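Local atomic coordinates of nitroreductase family protein (Lactobacillus plantarum, PDB entry 4QLX), a protein that reduces the carbon-carbon double bond of an enone fatty acid with bound FMN, probably at the expense of NADH, in a pathway that saturates polyunsaturated fatty acids. Residues 78-81 against 82-85; 102-105 against 106-110; 117-120 against 121-125; 158-162 against 163-167. One frame throughout, in Å; residues are numbered along the deposited sequence.

Overall arrangement
All four contacts are local. Contact 4 lies nearest the centre of the chain, where helix 137-161 hands over to strand 165-169. Contact 1, at the start of helix 81-86, is about 18 Å from it between centres; the two touch and share one FMN. Contacts 2 and 3 lie far out, on helices 103-112 and 118-133, which pack together; the centres of the two contacts are about 11 Å apart. Both mix exposed and buried residues and reach the 10-oxooctadecanoic acid pocket. Contact 1 holds the flavin edge with an asparagine amide, itself bonded by a glutamine; contact 4 has a Schellman motif and a salt bridge. Contact 3 pairs an arginine with a glutamine, whereas contact 2 packs rings.

Contact 1 (78-81 against 82-85); sequences KFNY and PQVD. With FMN (flavin mononucleotide), chain C.
Asn-80 OD1 accepts two hydrogen bonds, one from the Gln-83 amide and one from the flavin. Gln-83 NE2 donates to Asn-80 OD1 at 3.0 Å, and FMN N3 donates to the same Asn-80 OD1 at 2.7 Å. The site is the start of helix 81-86, reached through a 3-10 turn at 78-80. Asn-80 holds the N-cap position, but its side chain makes no capping bond and reads the flavin edge instead. Asn-80 ND2 completes the pair by donating to FMN O4 at 3.1 Å. It also bonds to Gly-171 O, which adds to the hold on the amide. The Gln-83 chain bends at chi2 (101°), and this swings its amide back over the turn. The two amide planes stand 75° apart. Gln-83 NE2 has a further partner in Asn-167 OD1. A water donates to Gln-83 OE1 and to Phe-79 O, 2.9 Å from each, and so bridges the amide oxygen to the backbone of the 3-10 turn. The Phe-79 ring meets FMN O2 at its edge, and Phe-128 of the second subunit packs against that ring edge-to-face. Further along, Tyr-81 OH bonds to Lys-73 O, and Lys-73 NZ forms a salt bridge with Asp-85 OD1. The backbone bond from Asp-85 N to Tyr-81 O is short, at 2.7 Å.

Contact 2 (102-105 against 106-110); sequences VYRD and VWNKV
Trp-107 meets Tyr-103 one helical turn back. Its CB starts beside the backbone, 3.8 Å from Tyr-103 O, and CG stays close to the same oxygen. With chi1 at -78°, Trp-107 CG lies next to its own backbone N, and the indole leans back along the helix toward Tyr-103. Trp-107 CD1 then comes over one face of the Tyr-103 ring, nearer the rim than the centre, and lies 3.6 Å from Tyr-103 CE1. The ring planes stand 45° apart, an oblique pairing. Next to CD1, Trp-107 NE1 is hydrogen-bonded to Cys-53 O, which restrains the rotation of the indole. Val-106 CG1 lies over one face of the indole, offset toward the rim. Trp-107 also touches Asn-54 and the bound 10-oxooctadecanoic acid, whose pocket it lines. This is the first part of helix 103-112, with Val-102 at the N-cap position. Regular i to i+4 bonds run through it, such as Val-106 N to Val-102 O at 2.9 Å. On the same spacing, Val-102 CG2 lies 4.0 Å from Val-106 CG2. Arg-104 and Asn-108 lie side by side and point the same way, with Arg-104 CG 3.5 Å from Asn-108 ND2. Lys-109 folds back at its end, and its NZ donates to Val-106 O at 2.6 Å from above the carbonyl plane.

Contact 3 (117-120 against 121-125); sequences TKER and LDQIL. With KTC (10-oxooctadecanoic acid), chain D.
Residues 117-125 open helix 118-133, and i to i+4 bonds start at once, with Leu-121 N donating to Thr-117 O at 2.9 Å. Thr-117 is the N-cap: its OG1 accepts from Arg-120 N at 2.9 Å and so satisfies an N-H of the first turn. Arg-120 and Gln-123 carry the side-chain contact. Arg-120 leaves the helix with CG opposite its backbone N (chi1 -168°) and bends at chi2, which carries the guanidinium across the Gln-123 side chain. Arg-120 NH1 donates to Gln-123 OE1 at 2.7 Å, nearly along the C=O axis. The guanidinium and amide planes are 86° apart. Arg-120 NE turns to the fatty acid and donates a weak hydrogen bond, 3.4 Å, to KTC O at the carboxyl end of the product. Gln-123 thus probably steadies Arg-120, a second-shell role beside the ligand carboxyl. One turn on, Ile-124 CD1 packs on the chain of the product, 3.7 Å from KTC C14. Gln-123 NE2 faces Glu-119 OE1 at 3.4 Å, but the angle is too poor for a bond. Lys-118 NZ stays 4.3 Å from Asp-122 OD1, beyond a salt bridge, and has a cation-pi partner in Tyr-111. Leu-121 packs on Asn-108 and Tyr-111, and Ile-124 on Tyr-103, all of helix 103-112. Phe-79 of the second subunit also packs on Arg-120 and Ile-124, so the helix helps form the pocket at the subunit interface.

Contact 4 (158-162 against 163-167); sequences VARAH and GYDAN. With FMN (flavin mononucleotide), chain C.
Gly-163 takes phi 90° and psi 7°, a conformation glycine adopts readily, and the chain turns back on the last helical turn. This is a Schellman motif, and it ends helix 137-161 just before strand 165-169. Gly-163 N donates to Arg-160 O at 2.8 Å, and Tyr-164 N to Ala-159 O at 2.9 Å. The Arg-160 chain bends at chi3 (53°), and its guanidinium comes round to Asp-165. Arg-160 NH1 forms a salt bridge with Asp-165 OD1 at 3.2 Å, on the syn side of the carboxylate and in the plane of the guanidinium. Arg-160 NE and NH2 bond to Val-18 O and Asp-17 O, so the group is held at three nitrogens. The Arg-160 CA-H points at Tyr-164 O, with a CA to O distance of 3.4 Å. Ala-159 CB and Ala-166 CB pack at 4.0 Å, joining the last helical turn to the strand. His-162 NE2 is bonded to Glu-45 OE1 and His-162 ND1 to Glu-38 OE2; two carboxylates so close would probably favour a charged imidazole. Tyr-164 OH also bonds to Glu-38. One face of the Tyr-164 ring is turned to His-162 O, offset toward the rim, and its CD2 is 3.8 Å from His-162 CB. The strand then runs to the flavin, where Asn-167 ND2 lies 3.4 Å from FMN C1'.

Contact 1 (78-81 against 82-85)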
loop_
_atom_site.group_PDB
_atom_site.type_symbol
_atom_site.label_atom_id
_atom_site.label_comp_id
_atom_site.label_asym_id
_atom_site.label_seq_id
_atom_site.Cartn_x
_atom_site.Cartn_y
_atom_site.Cartn_z
ATOM N N LYS A 78 -22.724 6.430 8.400
ATOM C CA LYS A 78 -23.588 5.307 8.773
ATOM C C LYS A 78 -23.511 4.159 7.769
ATOM O O LYS A 78 -23.698 2.999 8.130
ATOM C CB LYS A 78 -25.040 5.776 8.958
ATOM C CG LYS A 78 -25.687 6.477 7.756
ATOM C CD LYS A 78 -27.155 6.042 7.640
ATOM C CE LYS A 78 -28.006 7.003 6.830
ATOM N NZ LYS A 78 -28.255 8.270 7.575
ATOM N N PHE A 79 -23.201 4.479 6.517
ATOM C CA PHE A 79 -22.965 3.460 5.498
ATOM C C PHE A 79 -21.959 2.403 5.980
ATOM O O PHE A 79 -22.053 1.234 5.613
ATOM C CB PHE A 79 -22.470 4.119 4.203
ATOM C CG PHE A 79 -22.341 3.169 3.036
ATOM C CD1 PHE A 79 -21.190 2.412 2.857
ATOM C CD2 PHE A 79 -23.367 3.047 2.111
ATOM C CE1 PHE A 79 -21.079 1.535 1.781
ATOM C CE2 PHE A 79 -23.258 2.189 1.035
ATOM C CZ PHE A 79 -22.112 1.431 0.864
ATOM N N ASN A 80 -21.008 2.814 6.818
ATOM C CA ASN A 80 -19.952 1.917 7.267
ATOM C C ASN A 80 -20.161 1.319 8.651
ATOM O O ASN A 80 -19.270 0.677 9.195
ATOM C CB ASN A 80 -18.614 2.654 7.213
ATOM C CG ASN A 80 -18.191 2.931 5.801
ATOM O OD1 ASN A 80 -18.294 2.057 4.942
ATOM N ND2 ASN A 80 -17.733 4.145 5.539
ATOM N N TYR A 81 -21.348 1.493 9.216
ATOM C CA TYR A 81 -21.621 0.882 10.514
ATOM C C TYR A 81 -21.548 -0.665 10.524
ATOM O O TYR A 81 -21.109 -1.236 11.529
ATOM C CB TYR A 81 -22.973 1.353 11.042
ATOM C CG TYR A 81 -22.961 2.783 11.539
ATOM C CD1 TYR A 81 -21.785 3.517 11.570
ATOM C CD2 TYR A 81 -24.125 3.395 11.993
ATOM C CE1 TYR A 81 -21.769 4.826 12.026
ATOM C CE2 TYR A 81 -24.116 4.709 12.451
ATOM C CZ TYR A 81 -22.930 5.415 12.468
ATOM O OH TYR A 81 -22.898 6.717 12.924
ATOM N N PRO A 82 -21.951 -1.356 9.424
ATOM C CA PRO A 82 -21.813 -2.826 9.445
ATOM C C PRO A 82 -20.393 -3.338 9.734
ATOM O O PRO A 82 -20.200 -4.247 10.547
ATOM C CB PRO A 82 -22.234 -3.230 8.032
ATOM C CG PRO A 82 -23.238 -2.204 7.651
ATOM C CD PRO A 82 -22.764 -0.913 8.273
ATOM N N GLN A 83 -19.414 -2.766 9.043
ATOM C CA GLN A 83 -18.015 -3.081 9.295
ATOM C C GLN A 83 -17.620 -2.782 10.738
ATOM O O GLN A 83 -17.053 -3.629 11.408
ATOM C CB GLN A 83 -17.118 -2.294 8.349
ATOM C CG GLN A 83 -17.381 -2.549 6.891
ATOM C CD GLN A 83 -18.192 -1.454 6.236
ATOM O OE1 GLN A 83 -19.344 -1.203 6.604
ATOM N NE2 GLN A 83 -17.594 -0.793 5.249
ATOM N N VAL A 84 -17.930 -1.583 11.218
ATOM C CA VAL A 84 -17.531 -1.210 12.568
ATOM C C VAL A 84 -18.206 -2.091 13.626
ATOM O O VAL A 84 -17.527 -2.635 14.501
ATOM C CB VAL A 84 -17.843 0.249 12.866
ATOM C CG1 VAL A 84 -17.509 0.561 14.318
ATOM C CG2 VAL A 84 -17.062 1.156 11.924
ATOM N N ASP A 85 -19.526 -2.258 13.532
ATOM C CA ASP A 85 -20.244 -3.120 14.473
ATOM C C ASP A 85 -19.739 -4.563 14.478
ATOM O O ASP A 85 -19.518 -5.129 15.542
ATOM C CB ASP A 85 -21.749 -3.118 14.176
ATOM C CG ASP A 85 -22.405 -1.800 14.513
ATOM O OD1 ASP A 85 -21.815 -1.012 15.286
ATOM O OD2 ASP A 85 -23.521 -1.549 14.012
HETATM N N1 FMN C . -15.684 0.387 1.346
HETATM C C2 FMN C . -16.809 0.741 2.061
HETATM O O2 FMN C . -17.741 -0.044 2.179
HETATM N N3 FMN C . -16.914 1.971 2.653
HETATM C C4 FMN C . -15.875 2.864 2.535
HETATM O O4 FMN C . -15.960 3.971 3.050
HETATM C C4A FMN C . -14.746 2.524 1.808
HETATM N N5 FMN C . -13.722 3.429 1.696
HETATM C C5A FMN C . -12.579 3.110 1.005
HETATM C C6 FMN C . -11.582 4.066 0.942
HETATM C C7 FMN C . -10.410 3.787 0.262
HETATM C C7M FMN C . -9.317 4.805 0.192
HETATM C C8 FMN C . -10.253 2.557 -0.351
HETATM C C8M FMN C . -8.964 2.305 -1.062
HETATM C C9 FMN C . -11.261 1.588 -0.285
HETATM C C9A FMN C . -12.445 1.866 0.401
HETATM N N10 FMN C . -13.501 0.949 0.500
HETATM C C10 FMN C . -14.640 1.284 1.211
HETATM C "C1'" FMN C . -13.439 -0.419 -0.133
HETATM C "C2'" FMN C . -13.597 -0.284 -1.665
HETATM O "O2'" FMN C . -14.940 -0.021 -2.012
HETATM C "C3'" FMN C . -13.108 -1.523 -2.411
HETATM O "O3'" FMN C . -11.703 -1.610 -2.242
HETATM C "C4'" FMN C . -13.387 -1.505 -3.921
HETATM O "O4'" FMN C . -14.767 -1.502 -4.221
HETATM C "C5'" FMN C . -12.734 -2.712 -4.592
HETATM O "O5'" FMN C . -13.210 -3.920 -4.041
HETATM P P FMN C . -12.182 -4.954 -3.349
HETATM O O1P FMN C . -13.014 -6.107 -2.828
HETATM O O2P FMN C . -11.448 -4.267 -2.210
HETATM O O3P FMN C . -11.175 -5.463 -4.355
HETATM O O HOH W 1 -21.291 -1.381 4.514
#

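Contact 2 (102-105 against 106-110)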
loop_
_atom_site.group_PDB
_atom_site.type_symbol
_atom_site.label_atom_id
_atom_site.label_comp_id
_atom_site.label_asym_id
_atom_site.label_seq_id
_atom_site.Cartn_x
_atom_site.Cartn_y
_atom_site.Cartn_z
ATOM N N VAL A 102 12.059 14.654 14.058
ATOM C CA VAL A 102 13.205 13.847 14.486
ATOM C C VAL A 102 14.151 13.484 13.339
ATOM O O VAL A 102 15.070 12.690 13.530
ATOM C CB VAL A 102 12.755 12.529 15.166
ATOM C CG1 VAL A 102 12.086 12.815 16.498
ATOM C CG2 VAL A 102 11.830 11.760 14.267
ATOM N N TYR A 103 13.930 14.076 12.167
ATOM C CA TYR A 103 14.665 13.724 10.950
ATOM C C TYR A 103 16.175 13.672 11.188
ATOM O O TYR A 103 16.810 12.642 10.962
ATOM C CB TYR A 103 14.343 14.720 9.825
ATOM C CG TYR A 103 14.848 14.309 8.447
ATOM C CD1 TYR A 103 16.213 14.249 8.160
ATOM C CD2 TYR A 103 13.967 14.011 7.432
ATOM C CE1 TYR A 103 16.673 13.874 6.902
ATOM C CE2 TYR A 103 14.413 13.640 6.177
ATOM C CZ TYR A 103 15.765 13.572 5.918
ATOM O OH TYR A 103 16.196 13.195 4.670
ATOM N N ARG A 104 16.741 14.784 11.653
ATOM C CA ARG A 104 18.193 14.898 11.793
ATOM C C ARG A 104 18.780 13.866 12.759
ATOM O O ARG A 104 19.841 13.305 12.501
ATOM C CB ARG A 104 18.572 16.310 12.248
ATOM C CG ARG A 104 20.080 16.521 12.396
ATOM C CD ARG A 104 20.392 17.937 12.828
ATOM N NE ARG A 104 19.776 18.925 11.948
ATOM C CZ ARG A 104 20.322 19.353 10.814
ATOM N NH1 ARG A 104 21.495 18.874 10.414
ATOM N NH2 ARG A 104 19.695 20.259 10.074
ATOM N N ASP A 105 18.086 13.617 13.865
ATOM C CA ASP A 105 18.560 12.674 14.882
ATOM C C ASP A 105 18.514 11.245 14.362
ATOM O O ASP A 105 19.452 10.462 14.544
ATOM C CB ASP A 105 17.714 12.782 16.154
ATOM C CG ASP A 105 17.989 14.053 16.929
ATOM O OD1 ASP A 105 19.133 14.551 16.864
ATOM O OD2 ASP A 105 17.064 14.548 17.604
ATOM N N VAL A 106 17.399 10.922 13.725
ATOM C CA VAL A 106 17.168 9.616 13.130
ATOM C C VAL A 106 18.219 9.213 12.081
ATOM O O VAL A 106 18.753 8.097 12.123
ATOM C CB VAL A 106 15.764 9.578 12.508
ATOM C CG1 VAL A 106 15.733 8.747 11.252
ATOM C CG2 VAL A 106 14.750 9.072 13.536
ATOM N N TRP A 107 18.530 10.103 11.144
ATOM C CA TRP A 107 19.512 9.747 10.132
ATOM C C TRP A 107 20.946 9.859 10.694
ATOM O O TRP A 107 21.863 9.196 10.206
ATOM C CB TRP A 107 19.289 10.584 8.864
ATOM C CG TRP A 107 18.124 9.996 8.121
ATOM C CD1 TRP A 107 16.842 10.477 8.062
ATOM C CD2 TRP A 107 18.119 8.758 7.403
ATOM N NE1 TRP A 107 16.042 9.616 7.328
ATOM C CE2 TRP A 107 16.807 8.552 6.916
ATOM C CE3 TRP A 107 19.104 7.802 7.113
ATOM C CZ2 TRP A 107 16.462 7.445 6.156
ATOM C CZ3 TRP A 107 18.754 6.695 6.368
ATOM C CH2 TRP A 107 17.447 6.528 5.891
ATOM N N ASN A 108 21.127 10.636 11.758
ATOM C CA ASN A 108 22.414 10.632 12.458
ATOM C C ASN A 108 22.676 9.286 13.139
ATOM O O ASN A 108 23.824 8.858 13.254
ATOM C CB ASN A 108 22.487 11.756 13.494
ATOM C CG ASN A 108 22.796 13.108 12.872
ATOM O OD1 ASN A 108 23.388 13.189 11.797
ATOM N ND2 ASN A 108 22.393 14.180 13.549
ATOM N N LYS A 109 21.610 8.622 13.583
ATOM C CA LYS A 109 21.750 7.352 14.289
ATOM C C LYS A 109 22.255 6.294 13.312
ATOM O O LYS A 109 23.085 5.456 13.671
ATOM C CB LYS A 109 20.421 6.914 14.926
ATOM C CG LYS A 109 19.655 5.860 14.128
ATOM C CD LYS A 109 18.225 5.659 14.607
ATOM C CE LYS A 109 17.370 5.108 13.457
ATOM N NZ LYS A 109 17.512 5.848 12.184
ATOM N N VAL A 110 21.765 6.347 12.072
ATOM C CA VAL A 110 22.209 5.416 11.046
ATOM C C VAL A 110 23.700 5.614 10.811
ATOM O O VAL A 110 24.443 4.642 10.700
ATOM C CB VAL A 110 21.421 5.591 9.720
ATOM C CG1 VAL A 110 21.910 4.598 8.655
ATOM C CG2 VAL A 110 19.928 5.391 9.978
#

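Contact 3 (117-120 against 121-125)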
loop_
_atom_site.group_PDB
_atom_site.type_symbol
_atom_site.label_atom_id
_atom_site.label_comp_id
_atom_site.label_asym_id
_atom_site.label_seq_id
_atom_site.Cartn_x
_atom_site.Cartn_y
_atom_site.Cartn_z
ATOM N N THR A 117 28.027 6.368 5.297
ATOM C CA THR A 117 29.155 7.269 5.437
ATOM C C THR A 117 28.723 8.676 5.810
ATOM O O THR A 117 27.568 9.062 5.612
ATOM C CB THR A 117 29.959 7.348 4.141
ATOM O OG1 THR A 117 29.196 8.066 3.163
ATOM C CG2 THR A 117 30.270 5.947 3.626
ATOM N N LYS A 118 29.674 9.449 6.329
ATOM C CA LYS A 118 29.446 10.851 6.658
ATOM C C LYS A 118 28.975 11.602 5.430
ATOM O O LYS A 118 28.069 12.432 5.495
ATOM C CB LYS A 118 30.727 11.495 7.200
ATOM C CG LYS A 118 30.565 12.949 7.595
ATOM C CD LYS A 118 29.551 13.074 8.724
ATOM C CE LYS A 118 29.461 14.503 9.231
ATOM N NZ LYS A 118 28.630 14.569 10.463
ATOM N N GLU A 119 29.597 11.300 4.300
ATOM C CA GLU A 119 29.267 11.978 3.060
ATOM C C GLU A 119 27.825 11.668 2.648
ATOM O O GLU A 119 27.079 12.557 2.229
ATOM C CB GLU A 119 30.241 11.569 1.963
ATOM C CG GLU A 119 29.868 12.102 0.607
ATOM C CD GLU A 119 30.203 11.128 -0.497
ATOM O OE1 GLU A 119 29.468 10.121 -0.644
ATOM O OE2 GLU A 119 31.206 11.366 -1.208
ATOM N N ARG A 120 27.439 10.405 2.795
ATOM C CA ARG A 120 26.082 9.974 2.478
ATOM C C ARG A 120 25.065 10.690 3.377
ATOM O O ARG A 120 24.081 11.251 2.894
ATOM C CB ARG A 120 25.970 8.451 2.620
ATOM C CG ARG A 120 24.689 7.855 2.053
ATOM C CD ARG A 120 24.420 8.396 0.649
ATOM N NE ARG A 120 23.377 7.651 -0.045
ATOM C CZ ARG A 120 22.677 8.130 -1.065
ATOM N NH1 ARG A 120 22.905 9.364 -1.499
ATOM N NH2 ARG A 120 21.749 7.377 -1.643
ATOM N N LEU A 121 25.329 10.683 4.681
ATOM C CA LEU A 121 24.504 11.401 5.647
ATOM C C LEU A 121 24.301 12.864 5.265
ATOM O O LEU A 121 23.195 13.403 5.373
ATOM C CB LEU A 121 25.130 11.312 7.038
ATOM C CG LEU A 121 24.424 12.144 8.105
ATOM C CD1 LEU A 121 23.112 11.488 8.525
ATOM C CD2 LEU A 121 25.319 12.401 9.317
ATOM N N ASP A 122 25.372 13.509 4.819
ATOM C CA ASP A 122 25.299 14.913 4.442
ATOM C C ASP A 122 24.413 15.103 3.209
ATOM O O ASP A 122 23.702 16.100 3.105
ATOM C CB ASP A 122 26.702 15.478 4.189
ATOM C CG ASP A 122 27.552 15.552 5.464
ATOM O OD1 ASP A 122 26.985 15.433 6.580
ATOM O OD2 ASP A 122 28.790 15.744 5.344
ATOM N N GLN A 123 24.444 14.144 2.282
ATOM C CA GLN A 123 23.571 14.200 1.111
ATOM C C GLN A 123 22.102 14.103 1.557
ATOM O O GLN A 123 21.252 14.891 1.122
ATOM C CB GLN A 123 23.923 13.086 0.113
ATOM C CG GLN A 123 25.367 13.199 -0.460
ATOM C CD GLN A 123 25.785 11.996 -1.314
ATOM O OE1 GLN A 123 25.039 11.019 -1.441
ATOM N NE2 GLN A 123 26.990 12.066 -1.902
ATOM N N ILE A 124 21.823 13.162 2.453
ATOM C CA ILE A 124 20.455 12.913 2.912
ATOM C C ILE A 124 19.888 14.107 3.686
ATOM O O ILE A 124 18.766 14.552 3.417
ATOM C CB ILE A 124 20.383 11.650 3.792
ATOM C CG1 ILE A 124 20.911 10.434 3.027
ATOM C CG2 ILE A 124 18.940 11.386 4.269
ATOM C CD1 ILE A 124 21.078 9.202 3.895
ATOM N N LEU A 125 20.667 14.632 4.630
ATOM C CA LEU A 125 20.240 15.794 5.407
ATOM C C LEU A 125 20.148 17.043 4.536
ATOM O O LEU A 125 19.188 17.805 4.643
ATOM C CB LEU A 125 21.192 16.053 6.582
ATOM C CG LEU A 125 21.292 14.986 7.675
ATOM C CD1 LEU A 125 22.468 15.262 8.603
ATOM C CD2 LEU A 125 19.998 14.918 8.468
HETATM O O1 KTC D . 21.720 3.445 0.312
HETATM C C17 KTC D . 22.291 4.211 1.083
HETATM O O KTC D . 23.614 4.379 0.991
HETATM C C16 KTC D . 21.496 4.963 2.123
HETATM C C15 KTC D . 20.102 5.180 1.564
HETATM C C14 KTC D . 19.722 6.641 1.669
HETATM C C13 KTC D . 18.585 6.776 2.663
HETATM C C12 KTC D . 17.323 7.202 1.943
HETATM C C11 KTC D . 17.258 8.710 1.843
HETATM C C10 KTC D . 15.803 9.130 1.967
HETATM C C9 KTC D . 15.215 9.404 0.592
HETATM C C8 KTC D . 13.736 9.590 0.763
HETATM O O2 KTC D . 13.082 8.728 1.343
HETATM C C7 KTC D . 13.095 10.840 0.206
HETATM C C6 KTC D . 11.590 10.749 0.359
HETATM C C5 KTC D . 10.881 11.705 -0.587
HETATM C C4 KTC D . 10.547 13.004 0.129
HETATM C C3 KTC D . 9.853 13.990 -0.810
HETATM C C2 KTC D . 9.923 15.401 -0.232
HETATM C C1 KTC D . 9.617 15.381 1.263
HETATM C C KTC D . 9.553 16.769 1.866
#

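Contact 4 (158-162 against 163-167)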
loop_
_atom_site.group_PDB
_atom_site.type_symbol
_atom_site.label_atom_id
_atom_site.label_comp_id
_atom_site.label_asym_id
_atom_site.label_seq_id
_atom_site.Cartn_x
_atom_site.Cartn_y
_atom_site.Cartn_z
ATOM N N VAL A 158 -1.612 -8.405 5.617
ATOM C CA VAL A 158 -1.251 -9.051 6.870
ATOM C C VAL A 158 -2.487 -9.709 7.475
ATOM O O VAL A 158 -2.431 -10.858 7.922
ATOM C CB VAL A 158 -0.633 -8.052 7.869
ATOM C CG1 VAL A 158 -0.540 -8.672 9.247
ATOM C CG2 VAL A 158 0.752 -7.634 7.386
ATOM N N ALA A 159 -3.601 -8.993 7.449
ATOM C CA ALA A 159 -4.860 -9.523 7.979
ATOM C C ALA A 159 -5.163 -10.899 7.382
ATOM O O ALA A 159 -5.447 -11.854 8.116
ATOM C CB ALA A 159 -6.005 -8.542 7.708
ATOM N N ARG A 160 -5.064 -10.999 6.055
ATOM C CA ARG A 160 -5.324 -12.248 5.341
ATOM C C ARG A 160 -4.250 -13.298 5.612
ATOM O O ARG A 160 -4.559 -14.476 5.771
ATOM C CB ARG A 160 -5.457 -11.989 3.829
ATOM C CG ARG A 160 -6.859 -11.522 3.439
ATOM C CD ARG A 160 -7.053 -11.314 1.929
ATOM N NE ARG A 160 -6.668 -12.463 1.106
ATOM C CZ ARG A 160 -7.342 -13.611 1.027
ATOM N NH1 ARG A 160 -8.447 -13.814 1.749
ATOM N NH2 ARG A 160 -6.890 -14.575 0.233
ATOM N N ALA A 161 -2.993 -12.873 5.693
ATOM C CA ALA A 161 -1.912 -13.781 6.041
ATOM C C ALA A 161 -2.108 -14.408 7.419
ATOM O O ALA A 161 -1.569 -15.484 7.694
ATOM C CB ALA A 161 -0.566 -13.054 5.981
ATOM N N HIS A 162 -2.869 -13.732 8.282
ATOM C CA HIS A 162 -3.216 -14.286 9.595
ATOM C C HIS A 162 -4.514 -15.111 9.570
ATOM O O HIS A 162 -4.980 -15.593 10.610
ATOM C CB HIS A 162 -3.324 -13.165 10.626
ATOM C CG HIS A 162 -1.994 -12.672 11.104
ATOM N ND1 HIS A 162 -1.567 -12.826 12.406
ATOM C CD2 HIS A 162 -0.985 -12.048 10.446
ATOM C CE1 HIS A 162 -0.355 -12.313 12.531
ATOM N NE2 HIS A 162 0.019 -11.831 11.359
ATOM N N GLY A 163 -5.102 -15.281 8.387
ATOM C CA GLY A 163 -6.317 -16.068 8.285
ATOM C C GLY A 163 -7.596 -15.266 8.452
ATOM O O GLY A 163 -8.681 -15.836 8.508
ATOM N N TYR A 164 -7.468 -13.941 8.515
ATOM C CA TYR A 164 -8.615 -13.060 8.643
ATOM C C TYR A 164 -8.992 -12.430 7.306
ATOM O O TYR A 164 -8.556 -12.883 6.245
ATOM C CB TYR A 164 -8.328 -11.967 9.682
ATOM C CG TYR A 164 -8.029 -12.560 11.042
ATOM C CD1 TYR A 164 -8.949 -13.399 11.664
ATOM C CD2 TYR A 164 -6.835 -12.295 11.699
ATOM C CE1 TYR A 164 -8.687 -13.968 12.895
ATOM C CE2 TYR A 164 -6.562 -12.858 12.941
ATOM C CZ TYR A 164 -7.504 -13.689 13.534
ATOM O OH TYR A 164 -7.259 -14.254 14.764
ATOM N N ASP A 165 -9.807 -11.390 7.374
ATOM C CA ASP A 165 -10.132 -10.577 6.214
ATOM C C ASP A 165 -10.383 -9.174 6.696
ATOM O O ASP A 165 -10.353 -8.926 7.900
ATOM C CB ASP A 165 -11.339 -11.132 5.460
ATOM C CG ASP A 165 -10.945 -12.222 4.491
ATOM O OD1 ASP A 165 -10.288 -11.898 3.466
ATOM O OD2 ASP A 165 -11.260 -13.399 4.760
ATOM N N ALA A 166 -10.643 -8.257 5.768
ATOM C CA ALA A 166 -10.586 -6.847 6.102
ATOM C C ALA A 166 -11.207 -5.930 5.060
ATOM O O ALA A 166 -11.331 -6.275 3.886
ATOM C CB ALA A 166 -9.096 -6.434 6.338
ATOM N N ASN A 167 -11.584 -4.742 5.513
ATOM C CA ASN A 167 -12.068 -3.699 4.632
ATOM C C ASN A 167 -11.384 -2.398 4.988
ATOM O O ASN A 167 -11.334 -2.025 6.164
ATOM C CB ASN A 167 -13.593 -3.548 4.739
ATOM C CG ASN A 167 -14.109 -2.288 4.051
ATOM O OD1 ASN A 167 -14.712 -1.420 4.682
ATOM N ND2 ASN A 167 -13.863 -2.181 2.750
HETATM N N1 FMN C . -15.684 0.387 1.346
HETATM C C2 FMN C . -16.809 0.741 2.061
HETATM O O2 FMN C . -17.741 -0.044 2.179
HETATM N N3 FMN C . -16.914 1.971 2.653
HETATM C C4 FMN C . -15.875 2.864 2.535
HETATM O O4 FMN C . -15.960 3.971 3.050
HETATM C C4A FMN C . -14.746 2.524 1.808
HETATM N N5 FMN C . -13.722 3.429 1.696
HETATM C C5A FMN C . -12.579 3.110 1.005
HETATM C C6 FMN C . -11.582 4.066 0.942
HETATM C C7 FMN C . -10.410 3.787 0.262
HETATM C C7M FMN C . -9.317 4.805 0.192
HETATM C C8 FMN C . -10.253 2.557 -0.351
HETATM C C8M FMN C . -8.964 2.305 -1.062
HETATM C C9 FMN C . -11.261 1.588 -0.285
HETATM C C9A FMN C . -12.445 1.866 0.401
HETATM N N10 FMN C . -13.501 0.949 0.500
HETATM C C10 FMN C . -14.640 1.284 1.211
HETATM C "C1'" FMN C . -13.439 -0.419 -0.133
HETATM C "C2'" FMN C . -13.597 -0.284 -1.665
HETATM O "O2'" FMN C . -14.940 -0.021 -2.012
HETATM C "C3'" FMN C . -13.108 -1.523 -2.411
HETATM O "O3'" FMN C . -11.703 -1.610 -2.242
HETATM C "C4'" FMN C . -13.387 -1.505 -3.921
HETATM O "O4'" FMN C . -14.767 -1.502 -4.221
HETATM C "C5'" FMN C . -12.734 -2.712 -4.592
HETATM O "O5'" FMN C . -13.210 -3.920 -4.041
HETATM P P FMN C . -12.182 -4.954 -3.349
HETATM O O1P FMN C . -13.014 -6.107 -2.828
HETATM O O2P FMN C . -11.448 -4.267 -2.210
HETATM O O3P FMN C . -11.175 -5.463 -4.355
#